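Local structure of ATP-dependent CLP protease, putative (Plasmodium falciparum, 2F6I) at residues D46-K50 against P78-E84; L60-D64 against I91-S97; D98-S103 against I114-K119. The protein probably acts as a ClpP-type serine peptidase of family S14, cutting proteins to small peptides with ATP, this chain being its catalytic domain. All blocks are in the same frame, centred on the assembly; numbering follows the deposited sequence.

All three contacts belong to the ClpP fold, a parallel sheet with helices packed against it; the assembly holds fourteen subunits. Interactions 1 and 2 both use helix 82-94, near its first turn and at its end, with centres 19 Å apart; both also meet a second subunit. Interaction 3 touches the other two: Ile114 CD1 lies 3.8 Å from Ile48 CD1 of interaction 1, while the Phe92 ring of interaction 2 packs on Ile99, Ile114 and Ser117. Interaction 1 is the one near the probable active site, the side chain of Pro78 being about 9 Å from that of His134; interactions 2 and 3 lie away from it.

Interaction 1 (D46-K50 against P78-E84); sequences DEINK and PGGSINE
Ile48 grips the 78-84 segment through both backbone polar atoms. Its N-H points almost straight at Gly79 O (Ile48 N to Gly79 O 2.7 Å, 175° at the hydrogen), although the donor stands well above that carbonyl's plane, and Ile48 O accepts from Ser81 N at 2.7 Å. The pair makes a single beta bridge between Ile48 and Gly80 in the ClpP fold, joining the loop after strand 41-44 to the glycine-rich turn before helix 82-94. In ClpP peptidases this turn borders the active site, consistent with Pro78 lying near the predicted catalytic His134. Gly80 CA comes within 3.2 Å of Ile48 O as a CA-H...O contact. Ser81 is the N-cap, its OG accepting from Glu84 N.

Lys50 NZ and Glu84 OE2 form a long salt bridge, 3.9 Å; both side chains find stronger partners in Asn76 of the second subunit, Lys50 NZ at its O and Glu84 OE1 at its ND2. The Glu84 chain bends at CG (chi2 -54°), laying its carboxylate beside Lys50 CA and CD. Ile48 CG2 passes Glu84 CB at 4.1 Å, and the side chains of Glu47 and Pro78 cross at about a right angle, Glu47 CG 3.8 Å from Pro78 CG.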
loop_
_atom_site.group_PDB
_atom_site.type_symbol
_atom_site.label_atom_id
_atom_site.label_comp_id
_atom_site.label_asym_id
_atom_site.label_seq_id
_atom_site.Cartn_x
_atom_site.Cartn_y
_atom_site.Cartn_z
ATOM N N ASP C 46 0.229 -16.816 25.564
ATOM C CA ASP C 46 0.511 -16.298 24.230
ATOM C C ASP C 46 0.673 -17.467 23.277
ATOM O O ASP C 46 0.652 -18.622 23.692
ATOM C CB ASP C 46 1.813 -15.493 24.227
ATOM C CG ASP C 46 1.590 -14.019 23.955
ATOM O OD1 ASP C 46 0.795 -13.693 23.046
ATOM O OD2 ASP C 46 2.225 -13.187 24.642
ATOM N N GLU C 47 0.830 -17.162 21.996
ATOM C CA GLU C 47 1.044 -18.199 21.000
ATOM C C GLU C 47 2.435 -18.744 21.278
ATOM O O GLU C 47 3.282 -18.037 21.821
ATOM C CB GLU C 47 1.002 -17.602 19.595
ATOM C CG GLU C 47 -0.394 -17.287 19.092
ATOM C CD GLU C 47 -0.383 -16.381 17.875
ATOM O OE1 GLU C 47 0.503 -16.548 17.010
ATOM O OE2 GLU C 47 -1.269 -15.506 17.781
ATOM N N ILE C 48 2.673 -20.000 20.929
ATOM C CA ILE C 48 3.988 -20.576 21.151
ATOM C C ILE C 48 4.832 -20.354 19.910
ATOM O O ILE C 48 4.626 -20.990 18.878
ATOM C CB ILE C 48 3.911 -22.085 21.459
ATOM C CG1 ILE C 48 3.207 -22.298 22.802
ATOM C CG2 ILE C 48 5.317 -22.684 21.494
ATOM C CD1 ILE C 48 3.097 -23.744 23.216
ATOM N N ASN C 49 5.777 -19.430 20.020
ATOM C CA ASN C 49 6.662 -19.112 18.913
ATOM C C ASN C 49 8.081 -18.941 19.430
ATOM O O ASN C 49 8.341 -19.099 20.620
ATOM C CB ASN C 49 6.191 -17.835 18.211
ATOM C CG ASN C 49 6.162 -16.633 19.138
ATOM O OD1 ASN C 49 5.303 -15.763 19.012
ATOM N ND2 ASN C 49 7.110 -16.572 20.062
ATOM N N LYS C 50 8.991 -18.613 18.525
ATOM C CA LYS C 50 10.390 -18.426 18.865
ATOM C C LYS C 50 10.576 -17.546 20.099
ATOM O O LYS C 50 11.225 -17.942 21.069
ATOM C CB LYS C 50 11.117 -17.796 17.677
ATOM C CG LYS C 50 12.627 -17.799 17.780
ATOM C CD LYS C 50 13.173 -19.202 17.623
ATOM C CE LYS C 50 14.688 -19.203 17.627
ATOM N NZ LYS C 50 15.196 -20.587 17.462
ATOM N N PRO C 78 -3.190 -21.142 21.982
ATOM C CA PRO C 78 -3.644 -21.899 20.813
ATOM C C PRO C 78 -2.496 -22.721 20.241
ATOM O O PRO C 78 -2.621 -23.332 19.181
ATOM C CB PRO C 78 -4.088 -20.803 19.857
ATOM C CG PRO C 78 -3.051 -19.749 20.107
ATOM C CD PRO C 78 -2.959 -19.728 21.628
ATOM N N GLY C 79 -1.376 -22.729 20.952
ATOM C CA GLY C 79 -0.221 -23.468 20.485
ATOM C C GLY C 79 0.604 -22.604 19.552
ATOM O O GLY C 79 0.673 -21.389 19.726
ATOM N N GLY C 80 1.229 -23.230 18.559
ATOM C CA GLY C 80 2.043 -22.488 17.615
ATOM C C GLY C 80 3.071 -23.360 16.919
ATOM O O GLY C 80 2.726 -24.219 16.106
ATOM N N SER C 81 4.340 -23.139 17.243
ATOM C CA SER C 81 5.439 -23.900 16.655
ATOM C C SER C 81 5.682 -25.196 17.429
ATOM O O SER C 81 5.837 -25.176 18.650
ATOM C CB SER C 81 6.714 -23.055 16.662
ATOM O OG SER C 81 7.843 -23.834 16.317
ATOM N N ILE C 82 5.710 -26.321 16.720
ATOM C CA ILE C 82 5.938 -27.602 17.371
ATOM C C ILE C 82 7.392 -27.751 17.815
ATOM O O ILE C 82 7.660 -28.361 18.851
ATOM C CB ILE C 82 5.531 -28.779 16.453
ATOM C CG1 ILE C 82 4.009 -28.778 16.274
ATOM C CG2 ILE C 82 5.982 -30.100 17.058
ATOM C CD1 ILE C 82 3.467 -29.945 15.477
ATOM N N ASN C 83 8.326 -27.194 17.045
ATOM C CA ASN C 83 9.742 -27.253 17.415
ATOM C C ASN C 83 9.942 -26.499 18.723
ATOM O O ASN C 83 10.569 -27.000 19.656
ATOM C CB ASN C 83 10.624 -26.608 16.342
ATOM C CG ASN C 83 11.043 -27.582 15.263
ATOM O OD1 ASN C 83 11.708 -28.583 15.538
ATOM N ND2 ASN C 83 10.662 -27.291 14.020
ATOM N N GLU C 84 9.406 -25.285 18.778
ATOM C CA GLU C 84 9.521 -24.460 19.967
ATOM C C GLU C 84 8.739 -25.087 21.112
ATOM O O GLU C 84 9.055 -24.876 22.284
ATOM C CB GLU C 84 9.012 -23.047 19.677
ATOM C CG GLU C 84 9.810 -22.327 18.597
ATOM C CD GLU C 84 11.305 -22.306 18.894
ATOM O OE1 GLU C 84 11.700 -21.745 19.941
ATOM O OE2 GLU C 84 12.088 -22.853 18.082
#

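Interaction 2 (L60-D64 against I91-S97); sequences LLYLD and IFNYIKS
The Phe92 ring receives Leu60 CD1 obliquely, the methyl lying 3.8 Å from Phe92 CD1 and equally near CE1; Ile73 and Ser117 also touch this ring. Tyr94 is met more loosely, again obliquely, by Leu61 CD2. The third flat group, the Asp64 carboxylate, has Ile95 CB packed close to its carbon (Asp64 CG to Ile95 CB 3.3 Å). Ser97 OG gives its hydrogen to the anti lone pair of Asp64 OD1 at 2.7 Å, and Ser97 N reaches Asp64 OD1 on the syn side at 2.8 Å, 29° out of the carboxylate plane. Lys96 N comes to Asp64 OD2 from above the plane at 3.1 Å. With CG anti to the backbone N (chi1 -162°), the Asp64 side chain reaches the loop between helix 82-94 and strand 99-104.

On one side of the ClpP sheet, helices 50-66 and 82-94 pack through Leu60 and Leu61 against Ile91 and Phe92, while Asp64 binds amides of that following loop. Ile91 CG2 fits against Leu60 CB and CD1, each 4.0 Å away, while Leu61 CD2 touches the CG2 methyls of Ile91 and Ile95.

Ser97 OG also bonds to Arg40 NH1. Three hydrogen bonds, two from backbone amides, hold the carboxylate's rotation and would probably favour its ionised form.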
loop_
_atom_site.group_PDB
_atom_site.type_symbol
_atom_site.label_atom_id
_atom_site.label_comp_id
_atom_site.label_asym_id
_atom_site.label_seq_id
_atom_site.Cartn_x
_atom_site.Cartn_y
_atom_site.Cartn_z
ATOM N N LEU C 60 12.046 -20.566 33.210
ATOM C CA LEU C 60 12.054 -21.864 33.870
ATOM C C LEU C 60 13.447 -22.161 34.408
ATOM O O LEU C 60 13.604 -22.536 35.573
ATOM C CB LEU C 60 11.615 -22.966 32.900
ATOM C CG LEU C 60 10.125 -22.961 32.534
ATOM C CD1 LEU C 60 9.853 -23.938 31.407
ATOM C CD2 LEU C 60 9.306 -23.312 33.760
ATOM N N LEU C 61 14.458 -21.977 33.564
ATOM C CA LEU C 61 15.835 -22.221 33.974
ATOM C C LEU C 61 16.213 -21.307 35.135
ATOM O O LEU C 61 16.935 -21.713 36.045
ATOM C CB LEU C 61 16.793 -21.994 32.800
ATOM C CG LEU C 61 16.691 -22.987 31.641
ATOM C CD1 LEU C 61 17.604 -22.553 30.509
ATOM C CD2 LEU C 61 17.066 -24.376 32.125
ATOM N N TYR C 62 15.719 -20.074 35.102
ATOM C CA TYR C 62 16.017 -19.120 36.162
ATOM C C TYR C 62 15.427 -19.572 37.486
ATOM O O TYR C 62 16.127 -19.626 38.495
ATOM C CB TYR C 62 15.481 -17.729 35.809
ATOM C CG TYR C 62 15.640 -16.724 36.933
ATOM C CD1 TYR C 62 14.661 -16.589 37.919
ATOM C CD2 TYR C 62 16.785 -15.936 37.033
ATOM C CE1 TYR C 62 14.820 -15.696 38.975
ATOM C CE2 TYR C 62 16.953 -15.042 38.087
ATOM C CZ TYR C 62 15.967 -14.926 39.053
ATOM O OH TYR C 62 16.129 -14.045 40.100
ATOM N N LEU C 63 14.138 -19.891 37.483
ATOM C CA LEU C 63 13.470 -20.335 38.697
ATOM C C LEU C 63 14.145 -21.576 39.273
ATOM O O LEU C 63 14.514 -21.602 40.444
ATOM C CB LEU C 63 11.991 -20.630 38.420
ATOM C CG LEU C 63 11.088 -19.434 38.096
ATOM C CD1 LEU C 63 9.678 -19.921 37.788
ATOM C CD2 LEU C 63 11.071 -18.472 39.273
ATOM N N ASP C 64 14.320 -22.600 38.445
ATOM C CA ASP C 64 14.942 -23.833 38.907
ATOM C C ASP C 64 16.327 -23.573 39.490
ATOM O O ASP C 64 16.844 -24.381 40.257
ATOM C CB ASP C 64 15.047 -24.844 37.765
ATOM C CG ASP C 64 15.264 -26.261 38.263
ATOM O OD1 ASP C 64 14.428 -26.736 39.062
ATOM O OD2 ASP C 64 16.261 -26.898 37.860
ATOM N N ILE C 91 12.878 -28.649 28.267
ATOM C CA ILE C 91 13.245 -27.843 29.422
ATOM C C ILE C 91 12.392 -28.245 30.619
ATOM O O ILE C 91 12.884 -28.346 31.743
ATOM C CB ILE C 91 13.053 -26.333 29.131
ATOM C CG1 ILE C 91 13.984 -25.903 27.994
ATOM C CG2 ILE C 91 13.344 -25.508 30.378
ATOM C CD1 ILE C 91 15.457 -26.150 28.276
ATOM N N PHE C 92 11.110 -28.478 30.363
ATOM C CA PHE C 92 10.172 -28.881 31.402
ATOM C C PHE C 92 10.716 -30.062 32.187
ATOM O O PHE C 92 10.771 -30.036 33.414
ATOM C CB PHE C 92 8.840 -29.287 30.772
ATOM C CG PHE C 92 7.724 -28.324 31.030
ATOM C CD1 PHE C 92 7.824 -26.996 30.631
ATOM C CD2 PHE C 92 6.556 -28.754 31.654
ATOM C CE1 PHE C 92 6.773 -26.105 30.847
ATOM C CE2 PHE C 92 5.500 -27.874 31.874
ATOM C CZ PHE C 92 5.610 -26.545 31.468
ATOM N N ASN C 93 11.119 -31.098 31.460
ATOM C CA ASN C 93 11.636 -32.315 32.070
ATOM C C ASN C 93 13.126 -32.281 32.377
ATOM O O ASN C 93 13.681 -33.248 32.897
ATOM C CB ASN C 93 11.309 -33.508 31.174
ATOM C CG ASN C 93 9.822 -33.762 31.072
ATOM O OD1 ASN C 93 9.175 -34.138 32.051
ATOM N ND2 ASN C 93 9.265 -33.544 29.888
ATOM N N TYR C 94 13.774 -31.167 32.059
ATOM C CA TYR C 94 15.198 -31.025 32.325
ATOM C C TYR C 94 15.399 -30.495 33.747
ATOM O O TYR C 94 16.256 -30.979 34.487
ATOM C CB TYR C 94 15.831 -30.053 31.326
ATOM C CG TYR C 94 17.316 -29.833 31.523
ATOM C CD1 TYR C 94 17.915 -28.632 31.140
ATOM C CD2 TYR C 94 18.125 -30.822 32.083
ATOM C CE1 TYR C 94 19.280 -28.421 31.311
ATOM C CE2 TYR C 94 19.493 -30.620 32.258
ATOM C CZ TYR C 94 20.062 -29.418 31.870
ATOM O OH TYR C 94 21.409 -29.209 32.047
ATOM N N ILE C 95 14.596 -29.504 34.123
ATOM C CA ILE C 95 14.698 -28.907 35.447
ATOM C C ILE C 95 14.248 -29.859 36.552
ATOM O O ILE C 95 13.461 -30.775 36.320
ATOM C CB ILE C 95 13.876 -27.598 35.535
ATOM C CG1 ILE C 95 12.391 -27.889 35.325
ATOM C CG2 ILE C 95 14.364 -26.615 34.484
ATOM C CD1 ILE C 95 11.499 -26.681 35.516
ATOM N N LYS C 96 14.763 -29.635 37.756
ATOM C CA LYS C 96 14.428 -30.460 38.909
ATOM C C LYS C 96 13.033 -30.153 39.438
ATOM O O LYS C 96 12.285 -31.065 39.796
ATOM C CB LYS C 96 15.463 -30.253 40.020
ATOM C CG LYS C 96 16.656 -31.203 39.951
ATOM C CD LYS C 96 17.304 -31.212 38.575
ATOM C CE LYS C 96 18.371 -32.295 38.470
ATOM N NZ LYS C 96 18.924 -32.396 37.089
ATOM N N SER C 97 12.689 -28.869 39.482
ATOM C CA SER C 97 11.387 -28.435 39.972
ATOM C C SER C 97 10.240 -29.131 39.251
ATOM O O SER C 97 10.292 -29.357 38.042
ATOM C CB SER C 97 11.225 -26.924 39.798
ATOM O OG SER C 97 12.190 -26.208 40.539
#

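Interaction 3 (D98-S103 against I114-K119); sequences DIQTIS and ILASGK
The 98-103 segment and the turn leaving helix 109-116 are joined by one backbone bond: Lys119 N donates to Ile99 O at 2.8 Å, with 168° at the hydrogen. Just before it, Gly118 CA passes 3.3 Å from Ile99 O. Gly118, with no side chain, lies close against this oxygen and Thr101 OG1. The next bond comes from a side chain: Thr101 OG1 donates to Leu115 O at 2.6 Å, lying in the carbonyl plane on a lone pair. Chi1 of 56° places this hydroxyl between the backbone N and the carbonyl carbon of its own residue and leaves Thr101 CG2 3.6 Å from Ile114 O.

In the ClpP fold, strand 99-104 is the middle strand of the five-stranded parallel sheet, and the contact seats the end of helix 109-116 against it, ahead of neighbouring strand 123-125. Both methyls of Leu115 abut the buried Ser103, CD1 and CD2 each 3.6 Å from Ser103 CB, while Leu115 CD1 also lies 3.5 Å from Thr101 OG1.

At the outer end Lys119 crosses Asp98 at about a right angle; their salt bridge is doubtful because Asp98 OD2 is less surely placed. Lys119 NZ has its stronger partner in Asp70.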
loop_
_atom_site.group_PDB
_atom_site.type_symbol
_atom_site.label_atom_id
_atom_site.label_comp_id
_atom_site.label_asym_id
_atom_site.label_seq_id
_atom_site.Cartn_x
_atom_site.Cartn_y
_atom_site.Cartn_z
ATOM N N ASP C 98 9.204 -29.475 40.005
ATOM C CA ASP C 98 8.034 -30.108 39.423
ATOM C C ASP C 98 7.134 -28.987 38.928
ATOM O O ASP C 98 7.133 -27.888 39.481
ATOM C CB ASP C 98 7.315 -30.957 40.465
ATOM C CG ASP C 98 7.977 -32.307 40.673
ATOM O OD1 ASP C 98 9.203 -32.339 40.912
ATOM O OD2 ASP C 98 7.277 -33.339 40.600
ATOM N N ILE C 99 6.368 -29.268 37.884
ATOM C CA ILE C 99 5.496 -28.261 37.308
ATOM C C ILE C 99 4.024 -28.627 37.337
ATOM O O ILE C 99 3.621 -29.633 36.758
ATOM C CB ILE C 99 5.885 -27.989 35.840
ATOM C CG1 ILE C 99 7.310 -27.437 35.777
ATOM C CG2 ILE C 99 4.889 -27.029 35.199
ATOM C CD1 ILE C 99 7.797 -27.142 34.378
ATOM N N GLN C 100 3.216 -27.820 38.015
ATOM C CA GLN C 100 1.787 -28.082 38.021
ATOM C C GLN C 100 1.165 -27.151 36.991
ATOM O O GLN C 100 1.423 -25.950 36.982
ATOM C CB GLN C 100 1.170 -27.876 39.407
ATOM C CG GLN C 100 1.502 -26.593 40.113
ATOM C CD GLN C 100 0.822 -26.520 41.470
ATOM O OE1 GLN C 100 -0.376 -26.243 41.562
ATOM N NE2 GLN C 100 1.579 -26.792 42.530
ATOM N N THR C 101 0.365 -27.731 36.104
ATOM C CA THR C 101 -0.271 -26.984 35.031
ATOM C C THR C 101 -1.756 -26.731 35.251
ATOM O O THR C 101 -2.498 -27.624 35.659
ATOM C CB THR C 101 -0.104 -27.728 33.694
ATOM O OG1 THR C 101 -0.631 -29.055 33.821
ATOM C CG2 THR C 101 1.362 -27.811 33.311
ATOM N N ILE C 102 -2.180 -25.503 34.976
ATOM C CA ILE C 102 -3.577 -25.119 35.113
ATOM C C ILE C 102 -3.996 -24.411 33.831
ATOM O O ILE C 102 -3.419 -23.391 33.449
ATOM C CB ILE C 102 -3.794 -24.174 36.309
ATOM C CG1 ILE C 102 -3.347 -24.866 37.599
ATOM C CG2 ILE C 102 -5.267 -23.788 36.403
ATOM C CD1 ILE C 102 -3.574 -24.044 38.856
ATOM N N SER C 103 -5.000 -24.960 33.161
ATOM C CA SER C 103 -5.468 -24.382 31.916
ATOM C C SER C 103 -6.790 -23.659 32.074
ATOM O O SER C 103 -7.607 -24.007 32.923
ATOM C CB SER C 103 -5.645 -25.473 30.864
ATOM O OG SER C 103 -6.755 -26.292 31.191
ATOM N N ILE C 114 1.816 -29.623 26.696
ATOM C CA ILE C 114 2.524 -29.052 27.836
ATOM C C ILE C 114 1.626 -29.162 29.062
ATOM O O ILE C 114 2.085 -29.488 30.157
ATOM C CB ILE C 114 2.878 -27.570 27.591
ATOM C CG1 ILE C 114 3.905 -27.465 26.461
ATOM C CG2 ILE C 114 3.424 -26.943 28.867
ATOM C CD1 ILE C 114 4.237 -26.040 26.060
ATOM N N LEU C 115 0.341 -28.884 28.869
ATOM C CA LEU C 115 -0.631 -28.974 29.949
ATOM C C LEU C 115 -0.619 -30.397 30.506
ATOM O O LEU C 115 -0.578 -30.601 31.717
ATOM C CB LEU C 115 -2.029 -28.638 29.418
ATOM C CG LEU C 115 -3.241 -28.906 30.317
ATOM C CD1 LEU C 115 -3.177 -28.047 31.574
ATOM C CD2 LEU C 115 -4.512 -28.614 29.533
ATOM N N ALA C 116 -0.633 -31.372 29.601
ATOM C CA ALA C 116 -0.650 -32.783 29.971
ATOM C C ALA C 116 0.653 -33.310 30.573
ATOM O O ALA C 116 0.660 -34.361 31.215
ATOM C CB ALA C 116 -1.035 -33.623 28.760
ATOM N N SER C 117 1.751 -32.590 30.374
ATOM C CA SER C 117 3.031 -33.036 30.911
ATOM C C SER C 117 3.273 -32.580 32.345
ATOM O O SER C 117 4.339 -32.823 32.905
ATOM C CB SER C 117 4.177 -32.550 30.024
ATOM O OG SER C 117 4.200 -31.138 29.956
ATOM N N GLY C 118 2.284 -31.923 32.940
ATOM C CA GLY C 118 2.439 -31.461 34.307
ATOM C C GLY C 118 2.615 -32.624 35.265
ATOM O O GLY C 118 2.334 -33.769 34.909
ATOM N N LYS C 119 3.082 -32.338 36.478
ATOM C CA LYS C 119 3.280 -33.389 37.467
ATOM C C LYS C 119 1.981 -34.168 37.598
ATOM O O LYS C 119 0.934 -33.590 37.901
ATOM C CB LYS C 119 3.644 -32.803 38.835
ATOM C CG LYS C 119 3.990 -33.877 39.862
ATOM C CD LYS C 119 3.886 -33.396 41.311
ATOM C CE LYS C 119 4.843 -32.255 41.616
ATOM N NZ LYS C 119 5.080 -32.041 43.076
#